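Local coordinates for protein protease (Penicillium cyclopium, PDB 5Z6O) that hydrolyses peptide bonds as a subtilisin-like serine protease of the peptidase S8 family, related to proteinase K, and probably cleaves casein, gelatin and type IV collagen, at residues 59-62 with 63-66; 74-77 with 78-82. All blocks are in the same frame, centred on the assembly; numbering follows the deposited sequence.

How the contacts relate
Contacts 1 and 2 follow one another along the chain in one beta-alpha-beta unit, made of strand 56-61, helix 73-82 and strand 93-98. Contact 1 is the turn by which the chain leaves the edge strand at the surface; contact 2 is the buried helix that comes next, carrying on from His73 of the probable charge relay system. Their centres are 18 Å apart and their nearest atoms about 11 Å, so they do not touch. Contact 2 is the one at the active site: the Thr77 side chain is about 3 Å from that of Asp42 and about 6 Å from the bound phenylmethanesulfonic acid. The side chain of Ala63, in contact 1, is about 10 Å from that of Asp42.

Contact 1: residues 59-62 with 63-66; sequences GTNT and ADND
Asn61 folds its amide over Ala63 and Asp64, using both ends. With CG anti to the backbone N (chi1 -177°), the amide reaches forward over the backbone of these two residues. Its OD1 accepts from two successive backbone N-H groups. Ala63 N lies 2.9 Å from Asn61 OD1, only slightly tilted from the carbonyl plane, while Asp64 N, at 3.0 Å from the same OD1, comes from above that plane, though its N-H points almost straight at the oxygen (169°).

The other end of the amide gives. Asn61 ND2 donates to Asp64 OD1 at 3.0 Å, in the amide's own plane and nearly along the carboxylate C-O bond, with the amide and carboxylate planes turned 67° apart. Asp64 OD1 takes a second donor, Asp66 N at 2.9 Å, from the opposite face of the carboxylate, and it also forms a salt bridge with Lys98. Such a gathering of donors would probably steady the negative charge. Asn61 ND2 has a further acceptor in Asp67 OD1. A water spans the bend, donating to Asn61 O (2.9 Å) and to Asp64 O (2.8 Å). Thr62 OG1 is satisfied by the backbone carbonyl of Gln110, and Asp66 OD1 by Thr68 OG1.

With a leucine in place of Asn61, the N-H groups of Ala63 and Asp64 would probably be left without their acceptor and Asp64 without one of its donors.

The Asp64 bond to Asp66 N is an Asx turn, and Asn61 OD1 likewise accepts from the N-H two residues on, that of Ala63; together they turn the chain away from edge strand 56-61 of the parallel subtilisin sheet, where that strand pairs with strand 93-98.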
loop_
_atom_site.group_PDB
_atom_site.type_symbol
_atom_site.label_atom_id
_atom_site.label_comp_id
_atom_site.label_asym_id
_atom_site.label_seq_id
_atom_site.Cartn_x
_atom_site.Cartn_y
_atom_site.Cartn_z
ATOM N N GLY A 59 -2.119 -0.597 16.910
ATOM C CA GLY A 59 -1.745 0.765 17.200
ATOM C C GLY A 59 -2.870 1.511 17.895
ATOM O O GLY A 59 -2.761 1.793 19.098
ATOM N N THR A 60 -3.955 1.810 17.174
ATOM C CA THR A 60 -5.067 2.537 17.778
ATOM C C THR A 60 -6.352 2.251 17.006
ATOM O O THR A 60 -6.339 1.637 15.939
ATOM C CB THR A 60 -4.748 4.041 17.856
ATOM O OG1 THR A 60 -5.602 4.661 18.820
ATOM C CG2 THR A 60 -4.919 4.763 16.499
ATOM N N ASN A 61 -7.475 2.686 17.574
ATOM C CA ASN A 61 -8.796 2.437 17.009
ATOM C C ASN A 61 -9.557 3.736 17.197
ATOM O O ASN A 61 -9.885 4.088 18.329
ATOM C CB ASN A 61 -9.501 1.251 17.711
ATOM C CG ASN A 61 -10.864 0.908 17.108
ATOM O OD1 ASN A 61 -11.455 1.694 16.348
ATOM N ND2 ASN A 61 -11.369 -0.281 17.434
ATOM N N THR A 62 -9.813 4.463 16.118
ATOM C CA THR A 62 -10.602 5.690 16.219
ATOM C C THR A 62 -12.040 5.492 15.761
ATOM O O THR A 62 -12.820 6.454 15.755
ATOM C CB THR A 62 -9.970 6.822 15.430
ATOM O OG1 THR A 62 -10.061 6.523 14.038
ATOM C CG2 THR A 62 -8.518 7.077 15.857
ATOM N N ALA A 63 -12.426 4.275 15.405
ATOM C CA ALA A 63 -13.752 4.007 14.860
ATOM C C ALA A 63 -14.737 3.450 15.877
ATOM O O ALA A 63 -15.908 3.810 15.831
ATOM C CB ALA A 63 -13.690 3.004 13.693
ATOM N N ASP A 64 -14.331 2.511 16.726
ATOM C CA ASP A 64 -15.267 1.880 17.660
ATOM C C ASP A 64 -14.472 1.288 18.825
ATOM O O ASP A 64 -13.326 1.682 19.071
ATOM C CB ASP A 64 -16.149 0.846 16.936
ATOM C CG ASP A 64 -15.351 -0.272 16.269
ATOM O OD1 ASP A 64 -14.274 -0.638 16.774
ATOM O OD2 ASP A 64 -15.816 -0.815 15.236
ATOM N N ASN A 65 -15.097 0.385 19.579
ATOM C CA ASN A 65 -14.490 -0.220 20.756
ATOM C C ASN A 65 -14.091 -1.667 20.525
ATOM O O ASN A 65 -13.795 -2.374 21.491
ATOM C CB ASN A 65 -15.450 -0.146 21.955
ATOM C CG ASN A 65 -15.628 1.259 22.479
ATOM O OD1 ASN A 65 -16.733 1.658 22.849
ATOM N ND2 ASN A 65 -14.544 2.025 22.501
ATOM N N ASP A 66 -14.106 -2.136 19.270
ATOM C CA ASP A 66 -13.798 -3.520 18.929
ATOM C C ASP A 66 -12.457 -3.561 18.196
ATOM O O ASP A 66 -12.375 -3.157 17.029
ATOM C CB ASP A 66 -14.931 -4.064 18.074
ATOM C CG ASP A 66 -14.792 -5.524 17.756
ATOM O OD1 ASP A 66 -13.815 -6.177 18.161
ATOM O OD2 ASP A 66 -15.705 -6.047 17.110
HETATM O O HOH W 1 -12.668 4.383 19.237
#

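Contact 2: residues 74-77 with 78-82; sequences GTHT and ASTAA
Ser79 lays its CB against the carbonyl oxygen of Thr75, with CB 3.1 Å from Thr75 O, and that same oxygen receives the Ser79 N-H. Three like bonds, among them Thr80 N to His76 O at 3.0 Å, carry the helix through about two turns. Ala78 packs in the same manner, its CB 3.3 Å from Gly74 O.

Most of the polar side chains find their partners outside these two turns. Ser79 OG stands anti to the backbone N (chi1 175°), which takes it away from the helix carbonyls to Asp51 and Ala215 N. His76 and Thr80 lie one turn apart on one side, and a water joins them: it is 2.9 Å from His76 ND1 and donates to Thr80 OG1 at 3.0 Å. The far nitrogen of the ring, NE2, is held by the carbonyl of Lys222, so both ring nitrogens have a partner and the imidazole is probably fixed in rotation. Thr77 points its OG1 back along the helix to the carbonyl of His73, a position that chi1 of 61° allows, and makes a weak hydrogen bond to Asp42 OD2, so Thr77 touches the carboxylate of one residue of the probable catalytic triad and the backbone of another.

All of this is buried in the fold. Ala78 rests on Val94 of strand 93-98, the strand that completes the beta-alpha-beta unit, while His76, Ser79 and Thr80 touch Ala214 of strand 212-215, and Thr77 and Thr80 meet Pro232 of helix 227-245.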
loop_
_atom_site.group_PDB
_atom_site.type_symbol
_atom_site.label_atom_id
_atom_site.label_comp_id
_atom_site.label_asym_id
_atom_site.label_seq_id
_atom_site.Cartn_x
_atom_site.Cartn_y
_atom_site.Cartn_z
ATOM N N GLY A 74 -8.708 -4.378 5.904
ATOM C CA GLY A 74 -7.484 -3.948 6.572
ATOM C C GLY A 74 -6.468 -5.062 6.713
ATOM O O GLY A 74 -5.264 -4.838 6.557
ATOM N N THR A 75 -6.938 -6.293 6.955
ATOM C CA THR A 75 -6.035 -7.441 7.025
ATOM C C THR A 75 -5.473 -7.772 5.653
ATOM O O THR A 75 -4.287 -8.084 5.504
ATOM C CB THR A 75 -6.792 -8.649 7.567
ATOM O OG1 THR A 75 -7.279 -8.327 8.883
ATOM C CG2 THR A 75 -5.888 -9.938 7.581
ATOM N N HIS A 76 -6.324 -7.700 4.644
ATOM C CA HIS A 76 -5.920 -8.064 3.291
ATOM C C HIS A 76 -4.841 -7.100 2.781
ATOM O O HIS A 76 -3.795 -7.517 2.265
ATOM C CB HIS A 76 -7.175 -8.043 2.401
ATOM C CG HIS A 76 -6.993 -8.639 1.028
ATOM N ND1 HIS A 76 -6.470 -7.931 -0.048
ATOM C CD2 HIS A 76 -7.305 -9.867 0.552
ATOM C CE1 HIS A 76 -6.451 -8.718 -1.116
ATOM N NE2 HIS A 76 -6.966 -9.888 -0.781
ATOM N N THR A 77 -5.056 -5.799 2.967
ATOM C CA THR A 77 -4.060 -4.837 2.500
ATOM C C THR A 77 -2.778 -4.891 3.318
ATOM O O THR A 77 -1.674 -4.835 2.742
ATOM C CB THR A 77 -4.630 -3.415 2.493
ATOM O OG1 THR A 77 -5.010 -3.023 3.817
ATOM C CG2 THR A 77 -5.874 -3.339 1.523
ATOM N N ALA A 78 -2.882 -5.036 4.652
ATOM C CA ALA A 78 -1.647 -5.219 5.411
ATOM C C ALA A 78 -0.897 -6.467 4.944
ATOM O O ALA A 78 0.345 -6.508 4.925
ATOM C CB ALA A 78 -1.987 -5.333 6.904
ATOM N N SER A 79 -1.636 -7.508 4.595
ATOM C CA SER A 79 -1.023 -8.759 4.156
ATOM C C SER A 79 -0.282 -8.589 2.829
ATOM O O SER A 79 0.832 -9.094 2.671
ATOM C CB SER A 79 -2.122 -9.840 4.054
ATOM O OG SER A 79 -1.589 -11.037 3.528
ATOM N N THR A 80 -0.888 -7.903 1.863
ATOM C CA THR A 80 -0.190 -7.589 0.613
ATOM C C THR A 80 1.077 -6.796 0.886
ATOM O O THR A 80 2.096 -7.002 0.222
ATOM C CB THR A 80 -1.145 -6.799 -0.302
ATOM O OG1 THR A 80 -2.199 -7.685 -0.698
ATOM C CG2 THR A 80 -0.445 -6.242 -1.537
ATOM N N ALA A 81 1.045 -5.887 1.872
ATOM C CA ALA A 81 2.233 -5.059 2.087
ATOM C C ALA A 81 3.353 -5.852 2.732
ATOM O O ALA A 81 4.524 -5.676 2.374
ATOM C CB ALA A 81 1.896 -3.847 2.978
ATOM N N ALA A 82 3.004 -6.767 3.679
ATOM C CA ALA A 82 4.030 -7.253 4.593
ATOM C C ALA A 82 3.826 -8.690 5.067
ATOM O O ALA A 82 4.633 -9.158 5.877
ATOM C CB ALA A 82 4.090 -6.333 5.812
HETATM O O HOH W 2 -4.554 -5.917 -0.875
#